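Local coordinates for protein Ufm1-specific protease (Caenorhabditis elegans, PDB 5EJJ) that cleaves, as a thiol protease, the peptide bond at the C-terminal glycine of the ubiquitin-like modifier UFM-1, and is required to localise certain odorant receptors to olfactory cilia, at residues 144-152 and 269-280; 487-496 and 550-559. All blocks are in the same frame, centred on the assembly; numbering follows the deposited sequence.

Contact 1 (144-152 and 269-280); sequences EQEDVKSAA and NNTMMVTVNGIR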
ATOM      1  N   GLU A 144     -12.714  20.592  25.326  1.00 59.05           N
ATOM      2  CA  GLU A 144     -12.180  20.110  24.051  1.00 54.81           C
ATOM      3  C   GLU A 144     -12.728  18.731  23.668  1.00 52.73           C
ATOM      4  O   GLU A 144     -13.109  18.489  22.515  1.00 51.28           O
ATOM      5  CB  GLU A 144     -10.645  20.070  24.090  1.00 53.15           C
ATOM      6  CG  GLU A 144      -9.949  21.425  24.068  1.00 53.14           C
ATOM      7  CD  GLU A 144      -9.879  22.075  25.442  1.00 67.40           C
ATOM      8  OE1 GLU A 144     -10.448  21.508  26.405  1.00 64.36           O
ATOM      9  OE2 GLU A 144      -9.251  23.154  25.563  1.00 71.97           O
ATOM     10  N   GLN A 145     -12.773  17.835  24.643  1.00 48.88           N
ATOM     11  CA  GLN A 145     -13.237  16.485  24.395  1.00 44.88           C
ATOM     12  C   GLN A 145     -14.681  16.388  23.909  1.00 43.75           C
ATOM     13  O   GLN A 145     -14.964  15.702  22.950  1.00 49.07           O
ATOM     14  CB  GLN A 145     -13.038  15.630  25.641  1.00 51.26           C
ATOM     15  CG  GLN A 145     -13.619  14.241  25.524  1.00 56.51           C
ATOM     16  CD  GLN A 145     -12.916  13.235  26.412  1.00 56.30           C
ATOM     17  OE1 GLN A 145     -13.239  12.040  26.380  1.00 56.50           O
ATOM     18  NE2 GLN A 145     -11.944  13.705  27.203  1.00 47.14           N
ATOM     19  N   GLU A 146     -15.613  17.061  24.555  1.00 52.27           N
ATOM     20  CA  GLU A 146     -16.994  16.802  24.190  1.00 57.27           C
ATOM     21  C   GLU A 146     -17.477  17.604  22.990  1.00 59.82           C
ATOM     22  O   GLU A 146     -18.498  17.267  22.354  1.00 57.16           O
ATOM     23  CB  GLU A 146     -17.925  16.954  25.391  1.00 69.12           C
ATOM     24  CG  GLU A 146     -18.223  15.601  26.052  1.00 89.01           C
ATOM     25  CD  GLU A 146     -18.441  14.457  25.035  1.00 83.30           C
ATOM     26  OE1 GLU A 146     -17.628  13.496  25.037  1.00 73.90           O
ATOM     27  OE2 GLU A 146     -19.427  14.517  24.250  1.00 76.32           O
ATOM     28  N   ASP A 147     -16.732  18.659  22.677  1.00 56.16           N
ATOM     29  CA  ASP A 147     -17.025  19.461  21.501  1.00 53.41           C
ATOM     30  C   ASP A 147     -16.571  18.749  20.246  1.00 53.35           C
ATOM     31  O   ASP A 147     -17.364  18.600  19.305  1.00 55.03           O
ATOM     32  CB  ASP A 147     -16.371  20.831  21.595  1.00 54.75           C
ATOM     33  CG  ASP A 147     -17.088  21.745  22.554  1.00 54.94           C
ATOM     34  OD1 ASP A 147     -18.313  21.560  22.763  1.00 51.16           O
ATOM     35  OD2 ASP A 147     -16.415  22.645  23.095  1.00 54.05           O
ATOM     36  N   VAL A 148     -15.310  18.303  20.235  1.00 49.32           N
ATOM     37  CA  VAL A 148     -14.782  17.526  19.104  1.00 47.84           C
ATOM     38  C   VAL A 148     -15.694  16.349  18.744  1.00 44.42           C
ATOM     39  O   VAL A 148     -15.961  16.105  17.571  1.00 50.39           O
ATOM     40  CB  VAL A 148     -13.323  17.054  19.329  1.00 43.43           C
ATOM     41  CG1 VAL A 148     -13.200  15.569  19.143  1.00 34.85           C
ATOM     42  CG2 VAL A 148     -12.403  17.735  18.355  1.00 43.90           C
ATOM     43  N   LYS A 149     -16.194  15.650  19.753  1.00 38.21           N
ATOM     44  CA  LYS A 149     -17.202  14.642  19.523  1.00 44.49           C
ATOM     45  C   LYS A 149     -18.434  15.287  18.854  1.00 46.10           C
ATOM     46  O   LYS A 149     -18.900  14.823  17.824  1.00 44.58           O
ATOM     47  CB  LYS A 149     -17.545  13.947  20.846  1.00 50.99           C
ATOM     48  CG  LYS A 149     -18.531  12.781  20.757  1.00 59.69           C
ATOM     49  CD  LYS A 149     -18.536  11.977  22.067  1.00 65.71           C
ATOM     50  CE  LYS A 149     -19.741  11.033  22.196  1.00 64.92           C
ATOM     51  NZ  LYS A 149     -21.023  11.698  22.585  1.00 51.62           N
ATOM     52  N   SER A 150     -18.931  16.385  19.411  1.00 52.15           N
ATOM     53  CA  SER A 150     -20.163  16.998  18.904  1.00 55.03           C
ATOM     54  C   SER A 150     -20.037  17.637  17.517  1.00 50.18           C
ATOM     55  O   SER A 150     -21.027  17.710  16.771  1.00 44.60           O
ATOM     56  CB  SER A 150     -20.703  18.042  19.889  1.00 54.22           C
ATOM     57  OG  SER A 150     -21.660  18.883  19.244  1.00 56.21           O
ATOM     58  N   ALA A 151     -18.841  18.130  17.193  1.00 44.45           N
ATOM     59  CA  ALA A 151     -18.616  18.795  15.915  1.00 40.06           C
ATOM     60  C   ALA A 151     -18.806  17.754  14.837  1.00 42.86           C
ATOM     61  O   ALA A 151     -19.510  17.968  13.840  1.00 38.69           O
ATOM     62  CB  ALA A 151     -17.227  19.365  15.861  1.00 32.70           C
ATOM     63  N   ALA A 152     -18.184  16.604  15.083  1.00 46.66           N
ATOM     64  CA  ALA A 152     -18.271  15.454  14.202  1.00 42.03           C
ATOM     65  C   ALA A 152     -19.717  15.057  13.880  1.00 36.83           C
ATOM     66  O   ALA A 152     -20.094  15.014  12.709  1.00 38.99           O
ATOM     67  CB  ALA A 152     -17.476  14.281  14.780  1.00 40.63           C
ATOM     68  N   ASN A 269     -14.862  11.152  11.679  1.00 11.66           N
ATOM     69  CA  ASN A 269     -14.831  10.337  12.876  1.00 11.66           C
ATOM     70  C   ASN A 269     -13.419   9.885  13.240  1.00 14.70           C
ATOM     71  O   ASN A 269     -13.057   9.832  14.408  1.00 18.02           O
ATOM     72  CB  ASN A 269     -15.733   9.122  12.703  1.00 14.49           C
ATOM     73  CG  ASN A 269     -17.196   9.503  12.479  1.00 21.18           C
ATOM     74  OD1 ASN A 269     -17.647  10.585  12.880  1.00 24.34           O
ATOM     75  ND2 ASN A 269     -17.949   8.606  11.837  1.00 22.44           N
ATOM     76  N   ASN A 270     -12.620   9.561  12.232  1.00 14.81           N
ATOM     77  CA  ASN A 270     -11.248   9.156  12.452  1.00 11.34           C
ATOM     78  C   ASN A 270     -10.424  10.284  13.033  1.00 13.99           C
ATOM     79  O   ASN A 270      -9.626  10.052  13.926  1.00 15.06           O
ATOM     80  CB  ASN A 270     -10.607   8.679  11.154  1.00 12.47           C
ATOM     81  CG  ASN A 270      -9.480   7.677  11.392  1.00 13.66           C
ATOM     82  OD1 ASN A 270      -8.303   8.044  11.500  1.00 14.65           O
ATOM     83  ND2 ASN A 270      -9.843   6.398  11.493  1.00 12.79           N
ATOM     84  N   THR A 271     -10.616  11.501  12.518  1.00 16.18           N
ATOM     85  CA  THR A 271      -9.919  12.702  13.006  1.00 15.50           C
ATOM     86  C   THR A 271     -10.334  12.988  14.433  1.00 18.07           C
ATOM     87  O   THR A 271      -9.517  13.330  15.287  1.00 18.17           O
ATOM     88  CB  THR A 271     -10.303  13.938  12.182  1.00 16.20           C
ATOM     89  OG1 THR A 271      -9.885  13.760  10.822  1.00 15.85           O
ATOM     90  CG2 THR A 271      -9.661  15.200  12.764  1.00 19.28           C
ATOM     91  N   MET A 272     -11.633  12.844  14.665  1.00 19.43           N
ATOM     92  CA  MET A 272     -12.231  13.018  15.970  1.00 20.19           C
ATOM     93  C   MET A 272     -11.552  12.082  16.957  1.00 20.23           C
ATOM     94  O   MET A 272     -11.046  12.511  17.994  1.00 22.37           O
ATOM     95  CB  MET A 272     -13.722  12.711  15.874  1.00 22.77           C
ATOM     96  CG  MET A 272     -14.494  12.798  17.191  1.00 36.59           C
ATOM     97  SD  MET A 272     -15.112  11.230  17.871  1.00 43.80           S
ATOM     98  CE  MET A 272     -13.923  10.988  19.185  1.00 27.31           C
ATOM     99  N   MET A 273     -11.517  10.802  16.617  1.00 17.07           N
ATOM    100  CA  MET A 273     -10.952   9.810  17.511  1.00 16.87           C
ATOM    101  C   MET A 273      -9.450   9.998  17.804  1.00 19.53           C
ATOM    102  O   MET A 273      -9.014   9.790  18.934  1.00 22.09           O
ATOM    103  CB  MET A 273     -11.248   8.400  17.012  1.00 14.86           C
ATOM    104  CG  MET A 273     -12.671   7.943  17.260  1.00 18.36           C
ATOM    105  SD  MET A 273     -13.048   6.303  16.567  1.00 21.46           S
ATOM    106  CE  MET A 273     -14.371   6.729  15.440  1.00 19.91           C
ATOM    107  N   VAL A 274      -8.657  10.385  16.813  1.00 17.93           N
ATOM    108  CA  VAL A 274      -7.226  10.521  17.049  1.00 20.23           C
ATOM    109  C   VAL A 274      -7.004  11.731  17.925  1.00 22.62           C
ATOM    110  O   VAL A 274      -6.185  11.719  18.836  1.00 25.46           O
ATOM    111  CB  VAL A 274      -6.433  10.719  15.744  1.00 21.00           C
ATOM    112  CG1 VAL A 274      -4.962  10.716  16.029  1.00 20.72           C
ATOM    113  CG2 VAL A 274      -6.722   9.604  14.786  1.00 29.08           C
ATOM    114  N   THR A 275      -7.749  12.786  17.636  1.00 25.34           N
ATOM    115  CA  THR A 275      -7.663  14.028  18.391  1.00 25.65           C
ATOM    116  C   THR A 275      -8.002  13.839  19.865  1.00 22.70           C
ATOM    117  O   THR A 275      -7.207  14.194  20.723  1.00 22.66           O
ATOM    118  CB  THR A 275      -8.581  15.084  17.784  1.00 22.22           C
ATOM    119  OG1 THR A 275      -8.099  15.404  16.472  1.00 18.40           O
ATOM    120  CG2 THR A 275      -8.574  16.324  18.640  1.00 26.73           C
ATOM    121  N   VAL A 276      -9.180  13.283  20.141  1.00 21.50           N
ATOM    122  CA  VAL A 276      -9.577  12.957  21.504  1.00 23.91           C
ATOM    123  C   VAL A 276      -8.487  12.156  22.216  1.00 28.22           C
ATOM    124  O   VAL A 276      -8.069  12.517  23.306  1.00 34.90           O
ATOM    125  CB  VAL A 276     -10.926  12.188  21.557  1.00 22.43           C
ATOM    126  CG1 VAL A 276     -11.066  11.415  22.860  1.00 25.85           C
ATOM    127  CG2 VAL A 276     -12.087  13.140  21.391  1.00 23.34           C
ATOM    128  N   ASN A 277      -8.025  11.080  21.588  1.00 27.05           N
ATOM    129  CA  ASN A 277      -6.933  10.267  22.110  1.00 26.39           C
ATOM    130  C   ASN A 277      -5.726  11.092  22.559  1.00 26.15           C
ATOM    131  O   ASN A 277      -5.210  10.901  23.652  1.00 30.91           O
ATOM    132  CB  ASN A 277      -6.493   9.257  21.042  1.00 30.87           C
ATOM    133  CG  ASN A 277      -5.683   8.102  21.616  1.00 35.50           C
ATOM    134  OD1 ASN A 277      -6.233   7.254  22.318  1.00 45.16           O
ATOM    135  ND2 ASN A 277      -4.380   8.051  21.304  1.00 29.97           N
ATOM    136  N   GLY A 278      -5.270  12.004  21.719  1.00 24.95           N
ATOM    137  CA  GLY A 278      -4.132  12.839  22.073  1.00 32.16           C
ATOM    138  C   GLY A 278      -4.433  13.833  23.193  1.00 35.05           C
ATOM    139  O   GLY A 278      -3.545  14.244  23.934  1.00 36.48           O
ATOM    140  N   ILE A 279      -5.693  14.232  23.306  1.00 33.53           N
ATOM    141  CA  ILE A 279      -6.124  15.117  24.376  1.00 34.32           C
ATOM    142  C   ILE A 279      -6.064  14.380  25.711  1.00 34.72           C
ATOM    143  O   ILE A 279      -5.426  14.848  26.650  1.00 40.28           O
ATOM    144  CB  ILE A 279      -7.552  15.622  24.121  1.00 33.08           C
ATOM    145  CG1 ILE A 279      -7.551  16.750  23.096  1.00 27.66           C
ATOM    146  CG2 ILE A 279      -8.209  16.097  25.398  1.00 38.43           C
ATOM    147  CD1 ILE A 279      -8.955  17.187  22.758  1.00 31.14           C
ATOM    148  N   ARG A 280      -6.719  13.224  25.774  1.00 31.19           N
ATOM    149  CA  ARG A 280      -6.698  12.354  26.948  1.00 33.61           C
ATOM    150  C   ARG A 280      -5.280  11.933  27.341  1.00 34.94           C
ATOM    151  O   ARG A 280      -5.021  11.538  28.481  1.00 37.41           O
ATOM    152  CB  ARG A 280      -7.517  11.091  26.687  1.00 32.11           C
ATOM    153  CG  ARG A 280      -8.943  11.315  26.265  1.00 35.30           C
ATOM    154  CD  ARG A 280      -9.847  10.589  27.221  1.00 44.37           C
ATOM    155  NE  ARG A 280     -11.155  10.293  26.654  1.00 59.13           N
ATOM    156  CZ  ARG A 280     -11.437   9.200  25.945  1.00 59.84           C
ATOM    157  NH1 ARG A 280     -10.485   8.300  25.701  1.00 52.24           N
ATOM    158  NH2 ARG A 280     -12.674   9.009  25.480  1.00 48.90           N
TER
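Val148 sets one methyl, CG1, between two side chains of the facing helix: Val276 CG2 lies 3.5 Å from Val148 CG1, and Met272 CG is nearly as close to that same methyl. The other methyl, CG2, is turned to Thr275 CG2, so the valine is held across one helical turn of residues 269-280. Over 144-152 and 269-280 the helix axes run antiparallel, at 175°, and approach to 9.4 Å. Met272 has CG anti to its backbone N (chi1 178°), which carries this carbon toward residues 144-152, where it also meets Ala152 CB at 4.1 Å. At the other end of the interface Ile279 touches by its tip alone, CD1 resting 3.6 Å from Glu144 CB.

A polar contact lies beside the apolar one. Gln145, extended beyond CG, crosses Arg280 at about a right angle, and Arg280 NE donates to Gln145 OE1 over 2.7 Å. This oxygen sits at the guanidinium edge, near its plane, and takes a second, weak bond from NH2; the amide is turned 46° from the guanidinium. Val276 CG1 packs over one guanidinium face, 3.8 Å above its centre.

This antiparallel helix pair, with 269-280 in the UfSP2 N-terminal family region, packs against the mixed sheet of strands 127-139 and 235-247, where Val148 rests on Trp137 and Leu139 and Thr271 touches Thr239. Separately, helix 59-68 meets Asn270 and Met273 through Phe64.

Contact 2 (487-496 and 550-559); sequences SGTPVMIGGN and HFYNMVLPQP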
ATOM      1  N   SER A 487      15.447 -10.184   1.940  1.00 43.75           N
ATOM      2  CA  SER A 487      15.703  -8.763   1.885  1.00 40.76           C
ATOM      3  C   SER A 487      14.752  -8.119   0.874  1.00 36.90           C
ATOM      4  O   SER A 487      14.336  -6.974   1.040  1.00 36.41           O
ATOM      5  CB  SER A 487      17.176  -8.509   1.537  1.00 41.61           C
ATOM      6  OG  SER A 487      18.030  -9.134   2.489  1.00 40.04           O
ATOM      7  N   GLY A 488      14.403  -8.873  -0.163  1.00 35.24           N
ATOM      8  CA  GLY A 488      13.431  -8.445  -1.155  1.00 33.08           C
ATOM      9  C   GLY A 488      13.641  -7.104  -1.839  1.00 27.92           C
ATOM     10  O   GLY A 488      12.688  -6.510  -2.326  1.00 26.95           O
ATOM     11  N   THR A 489      14.883  -6.632  -1.882  1.00 28.56           N
ATOM     12  CA  THR A 489      15.235  -5.374  -2.552  1.00 26.53           C
ATOM     13  C   THR A 489      15.653  -5.572  -4.002  1.00 27.62           C
ATOM     14  O   THR A 489      16.105  -6.658  -4.376  1.00 31.03           O
ATOM     15  CB  THR A 489      16.393  -4.724  -1.842  1.00 26.27           C
ATOM     16  OG1 THR A 489      17.408  -5.718  -1.618  1.00 34.05           O
ATOM     17  CG2 THR A 489      15.928  -4.177  -0.511  1.00 28.82           C
ATOM     18  N   PRO A 490      15.512  -4.527  -4.831  1.00 25.43           N
ATOM     19  CA  PRO A 490      15.951  -4.734  -6.212  1.00 29.59           C
ATOM     20  C   PRO A 490      17.465  -4.929  -6.209  1.00 36.08           C
ATOM     21  O   PRO A 490      18.168  -4.416  -5.328  1.00 29.82           O
ATOM     22  CB  PRO A 490      15.573  -3.425  -6.920  1.00 28.30           C
ATOM     23  CG  PRO A 490      14.710  -2.666  -5.949  1.00 27.05           C
ATOM     24  CD  PRO A 490      15.109  -3.136  -4.582  1.00 24.39           C
ATOM     25  N   VAL A 491      17.956  -5.698  -7.173  1.00 41.64           N
ATOM     26  CA  VAL A 491      19.366  -6.059  -7.220  1.00 37.55           C
ATOM     27  C   VAL A 491      20.041  -5.352  -8.380  1.00 40.01           C
ATOM     28  O   VAL A 491      19.551  -5.393  -9.517  1.00 38.72           O
ATOM     29  CB  VAL A 491      19.530  -7.585  -7.357  1.00 37.51           C
ATOM     30  CG1 VAL A 491      20.925  -7.951  -7.804  1.00 36.88           C
ATOM     31  CG2 VAL A 491      19.192  -8.256  -6.037  1.00 38.51           C
ATOM     32  N   MET A 492      21.150  -4.676  -8.087  1.00 37.74           N
ATOM     33  CA  MET A 492      21.955  -4.124  -9.158  1.00 42.81           C
ATOM     34  C   MET A 492      22.994  -5.142  -9.600  1.00 47.71           C
ATOM     35  O   MET A 492      23.832  -5.608  -8.806  1.00 41.59           O
ATOM     36  CB  MET A 492      22.619  -2.811  -8.768  1.00 44.10           C
ATOM     37  CG  MET A 492      23.580  -2.281  -9.845  1.00 54.94           C
ATOM     38  SD  MET A 492      25.336  -2.764  -9.686  1.00 41.65           S
ATOM     39  CE  MET A 492      25.996  -1.894 -11.105  1.00 48.12           C
ATOM     40  N   ILE A 493      22.900  -5.496 -10.881  1.00 52.85           N
ATOM     41  CA  ILE A 493      23.817  -6.433 -11.512  1.00 53.60           C
ATOM     42  C   ILE A 493      24.859  -5.618 -12.277  1.00 55.32           C
ATOM     43  O   ILE A 493      24.530  -4.822 -13.174  1.00 48.45           O
ATOM     44  CB  ILE A 493      23.055  -7.463 -12.416  1.00 50.78           C
ATOM     45  CG1 ILE A 493      24.009  -8.434 -13.107  1.00 51.97           C
ATOM     46  CG2 ILE A 493      22.206  -6.771 -13.457  1.00 50.14           C
ATOM     47  CD1 ILE A 493      24.563  -9.467 -12.216  1.00 49.38           C
ATOM     48  N   GLY A 494      26.116  -5.787 -11.865  1.00 58.36           N
ATOM     49  CA  GLY A 494      27.244  -5.106 -12.475  1.00 59.47           C
ATOM     50  C   GLY A 494      27.728  -5.877 -13.680  1.00 61.49           C
ATOM     51  O   GLY A 494      28.602  -6.745 -13.575  1.00 56.61           O
ATOM     52  N   GLY A 495      27.136  -5.557 -14.831  1.00 67.21           N
ATOM     53  CA  GLY A 495      27.499  -6.170 -16.096  1.00 69.20           C
ATOM     54  C   GLY A 495      28.884  -5.721 -16.449  1.00 75.55           C
ATOM     55  O   GLY A 495      29.494  -4.983 -15.672  1.00 90.68           O
ATOM     56  N   ASN A 496      29.417  -6.114 -17.596  1.00 69.74           N
ATOM     57  CA  ASN A 496      30.771  -5.629 -17.825  1.00 82.34           C
ATOM     58  C   ASN A 496      30.900  -4.187 -18.321  1.00 81.82           C
ATOM     59  O   ASN A 496      31.544  -3.358 -17.663  1.00 77.10           O
ATOM     60  CB  ASN A 496      31.670  -6.653 -18.510  1.00 79.78           C
ATOM     61  CG  ASN A 496      32.187  -7.687 -17.515  1.00 81.79           C
ATOM     62  OD1 ASN A 496      33.394  -7.827 -17.281  1.00 78.76           O
ATOM     63  ND2 ASN A 496      31.254  -8.402 -16.896  1.00 76.17           N
ATOM     64  N   HIS A 550      32.562 -12.604 -19.924  1.00 79.08           N
ATOM     65  CA  HIS A 550      32.875 -11.578 -18.930  1.00 73.19           C
ATOM     66  C   HIS A 550      32.505 -11.927 -17.490  1.00 65.94           C
ATOM     67  O   HIS A 550      31.830 -12.922 -17.241  1.00 68.27           O
ATOM     68  CB  HIS A 550      32.153 -10.301 -19.308  1.00 69.45           C
ATOM     69  CG  HIS A 550      32.625  -9.699 -20.588  1.00 73.06           C
ATOM     70  ND1 HIS A 550      31.961  -9.879 -21.781  1.00 76.95           N
ATOM     71  CD2 HIS A 550      33.695  -8.916 -20.860  1.00 67.36           C
ATOM     72  CE1 HIS A 550      32.603  -9.231 -22.738  1.00 83.62           C
ATOM     73  NE2 HIS A 550      33.657  -8.639 -22.205  1.00 80.13           N
ATOM     74  N   PHE A 551      32.942 -11.091 -16.547  1.00 61.99           N
ATOM     75  CA  PHE A 551      32.679 -11.327 -15.124  1.00 61.26           C
ATOM     76  C   PHE A 551      31.659 -10.332 -14.589  1.00 61.11           C
ATOM     77  O   PHE A 551      31.676  -9.170 -14.971  1.00 66.39           O
ATOM     78  CB  PHE A 551      33.978 -11.310 -14.299  1.00 57.77           C
ATOM     79  CG  PHE A 551      34.434  -9.944 -13.883  1.00 59.17           C
ATOM     80  CD1 PHE A 551      35.324  -9.231 -14.659  1.00 58.97           C
ATOM     81  CD2 PHE A 551      33.993  -9.380 -12.688  1.00 63.72           C
ATOM     82  CE1 PHE A 551      35.750  -7.966 -14.259  1.00 66.51           C
ATOM     83  CE2 PHE A 551      34.398  -8.112 -12.295  1.00 51.44           C
ATOM     84  CZ  PHE A 551      35.286  -7.410 -13.066  1.00 54.68           C
ATOM     85  N   TYR A 552      30.765 -10.783 -13.713  1.00 62.43           N
ATOM     86  CA  TYR A 552      29.665  -9.934 -13.249  1.00 59.12           C
ATOM     87  C   TYR A 552      29.684  -9.718 -11.734  1.00 60.18           C
ATOM     88  O   TYR A 552      29.910 -10.663 -10.977  1.00 60.22           O
ATOM     89  CB  TYR A 552      28.328 -10.540 -13.662  1.00 51.21           C
ATOM     90  CG  TYR A 552      27.930 -10.300 -15.104  1.00 55.58           C
ATOM     91  CD1 TYR A 552      26.963  -9.368 -15.423  1.00 60.71           C
ATOM     92  CD2 TYR A 552      28.488 -11.029 -16.141  1.00 59.78           C
ATOM     93  CE1 TYR A 552      26.567  -9.152 -16.735  1.00 56.94           C
ATOM     94  CE2 TYR A 552      28.098 -10.812 -17.461  1.00 60.58           C
ATOM     95  CZ  TYR A 552      27.140  -9.863 -17.744  1.00 56.55           C
ATOM     96  OH  TYR A 552      26.728  -9.614 -19.033  1.00 57.42           O
ATOM     97  N   ASN A 553      29.459  -8.476 -11.300  1.00 60.06           N
ATOM     98  CA  ASN A 553      29.275  -8.174  -9.874  1.00 58.10           C
ATOM     99  C   ASN A 553      27.803  -7.842  -9.514  1.00 58.86           C
ATOM    100  O   ASN A 553      27.046  -7.315 -10.336  1.00 56.15           O
ATOM    101  CB  ASN A 553      30.259  -7.087  -9.398  1.00 61.59           C
ATOM    102  CG  ASN A 553      31.609  -7.666  -8.928  1.00 63.83           C
ATOM    103  OD1 ASN A 553      31.813  -8.879  -8.956  1.00 61.71           O
ATOM    104  ND2 ASN A 553      32.529  -6.795  -8.504  1.00 47.25           N
ATOM    105  N   MET A 554      27.393  -8.188  -8.296  1.00 58.44           N
ATOM    106  CA  MET A 554      26.003  -8.025  -7.863  1.00 50.99           C
ATOM    107  C   MET A 554      25.926  -7.389  -6.470  1.00 51.64           C
ATOM    108  O   MET A 554      26.535  -7.885  -5.500  1.00 49.61           O
ATOM    109  CB  MET A 554      25.292  -9.383  -7.853  1.00 50.42           C
ATOM    110  CG  MET A 554      24.142  -9.508  -8.838  1.00 55.06           C
ATOM    111  SD  MET A 554      23.677 -11.227  -9.225  1.00 58.91           S
ATOM    112  CE  MET A 554      25.249 -11.896  -9.759  1.00 60.98           C
ATOM    113  N   VAL A 555      25.190  -6.284  -6.368  1.00 46.84           N
ATOM    114  CA  VAL A 555      24.979  -5.647  -5.066  1.00 44.04           C
ATOM    115  C   VAL A 555      23.540  -5.870  -4.590  1.00 36.39           C
ATOM    116  O   VAL A 555      22.580  -5.701  -5.354  1.00 31.40           O
ATOM    117  CB  VAL A 555      25.413  -4.149  -5.041  1.00 43.94           C
ATOM    118  CG1 VAL A 555      24.994  -3.434  -6.302  1.00 45.32           C
ATOM    119  CG2 VAL A 555      24.858  -3.441  -3.817  1.00 43.74           C
ATOM    120  N   LEU A 556      23.438  -6.280  -3.325  1.00 36.48           N
ATOM    121  CA  LEU A 556      22.232  -6.821  -2.718  1.00 30.37           C
ATOM    122  C   LEU A 556      21.886  -6.042  -1.460  1.00 35.06           C
ATOM    123  O   LEU A 556      22.309  -6.427  -0.358  1.00 34.43           O
ATOM    124  CB  LEU A 556      22.477  -8.273  -2.320  1.00 28.01           C
ATOM    125  CG  LEU A 556      22.075  -9.355  -3.317  1.00 32.12           C
ATOM    126  CD1 LEU A 556      22.677  -9.112  -4.668  1.00 36.25           C
ATOM    127  CD2 LEU A 556      22.475 -10.716  -2.800  1.00 33.20           C
ATOM    128  N   PRO A 557      21.111  -4.951  -1.609  1.00 31.48           N
ATOM    129  CA  PRO A 557      20.843  -4.037  -0.491  1.00 30.70           C
ATOM    130  C   PRO A 557      20.130  -4.698   0.679  1.00 32.40           C
ATOM    131  O   PRO A 557      19.193  -5.477   0.483  1.00 34.43           O
ATOM    132  CB  PRO A 557      19.977  -2.959  -1.138  1.00 29.33           C
ATOM    133  CG  PRO A 557      20.362  -2.996  -2.602  1.00 23.68           C
ATOM    134  CD  PRO A 557      20.550  -4.448  -2.874  1.00 25.90           C
ATOM    135  N   GLN A 558      20.593  -4.414   1.889  1.00 34.31           N
ATOM    136  CA  GLN A 558      19.976  -4.988   3.082  1.00 38.85           C
ATOM    137  C   GLN A 558      19.203  -3.906   3.821  1.00 44.21           C
ATOM    138  O   GLN A 558      19.747  -2.848   4.145  1.00 48.26           O
ATOM    139  CB  GLN A 558      21.025  -5.592   4.029  1.00 43.32           C
ATOM    140  CG  GLN A 558      22.096  -6.458   3.372  1.00 46.59           C
ATOM    141  CD  GLN A 558      21.584  -7.825   2.950  1.00 43.79           C
ATOM    142  OE1 GLN A 558      21.400  -8.719   3.781  1.00 44.93           O
ATOM    143  NE2 GLN A 558      21.362  -7.996   1.652  1.00 38.19           N
ATOM    144  N   PRO A 559      17.926  -4.166   4.103  1.00 46.02           N
ATOM    145  CA  PRO A 559      17.118  -3.192   4.840  1.00 40.82           C
ATOM    146  C   PRO A 559      17.383  -3.341   6.330  1.00 38.87           C
ATOM    147  O   PRO A 559      17.655  -4.463   6.791  1.00 35.06           O
ATOM    148  CB  PRO A 559      15.678  -3.621   4.522  1.00 32.71           C
ATOM    149  CG  PRO A 559      15.793  -4.728   3.488  1.00 34.23           C
ATOM    150  CD  PRO A 559      17.134  -5.338   3.707  1.00 42.49           C
TER
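Met492 and Val555 form a hydrogen-bonded pair of an antiparallel beta ladder in the sheet of the C78 peptidase domain. Val555 N reaches Met492 O at 2.9 Å, while the return bond from Met492 N to Val555 O is longer, at 3.3 Å. On one face of the sheet the two side chains cross, with Val555 CG1 against Met492 SD at 3.5 Å. Ile493 and Met554 follow as a non-hydrogen-bonded pair on the other face, lying side by side and pointing the same way, with Ile493 CD1 3.4 Å from Met554 CG. On that face Val491 CG1 also packs on Met554 CG, and Leu556 CD1 lies alongside both Val491 methyls. Ile493 CG1 also packs on Tyr552 CD1, the ring being held by the hydrogen bond of Tyr552 OH with Ser547 N. Gly494 and Asn553 complete the ladder, Asn553 N bonding to Gly494 O at 3.0 Å.

The two faces have different covers. Helix 447-457 packs on the face of Met492 and Val555 through Ile450, whereas helix 477-484 meets Val491 through His483 and Phe484, and Met554 through Leu480. Strands 499-507 and 462-467 flank the pair, making both of its strands interior to the sheet.

Beyond the ladder, Thr489 turns OG1 between its backbone N and carbonyl carbon (chi1 48°), and this hydroxyl donates to Pro557 O at 2.8 Å.

Contacts 1 and 2 belong to separate parts of the chain and lie on opposite sides of its centre, with centres 49 Å apart and nearest atoms about 28 Å apart. Contact 1, which closes before contact 2 opens in sequence, joins two helices away from the probable catalytic residues. Contact 2 lies beside the probable active site of the thiol protease: the side chain of Met492 is about 7 Å from that of Cys396, and Gly495 is about 9 Å from the side chain of His522. The strand pair 487-496/550-559 thus forms part of the framework next to the inferred catalytic centre.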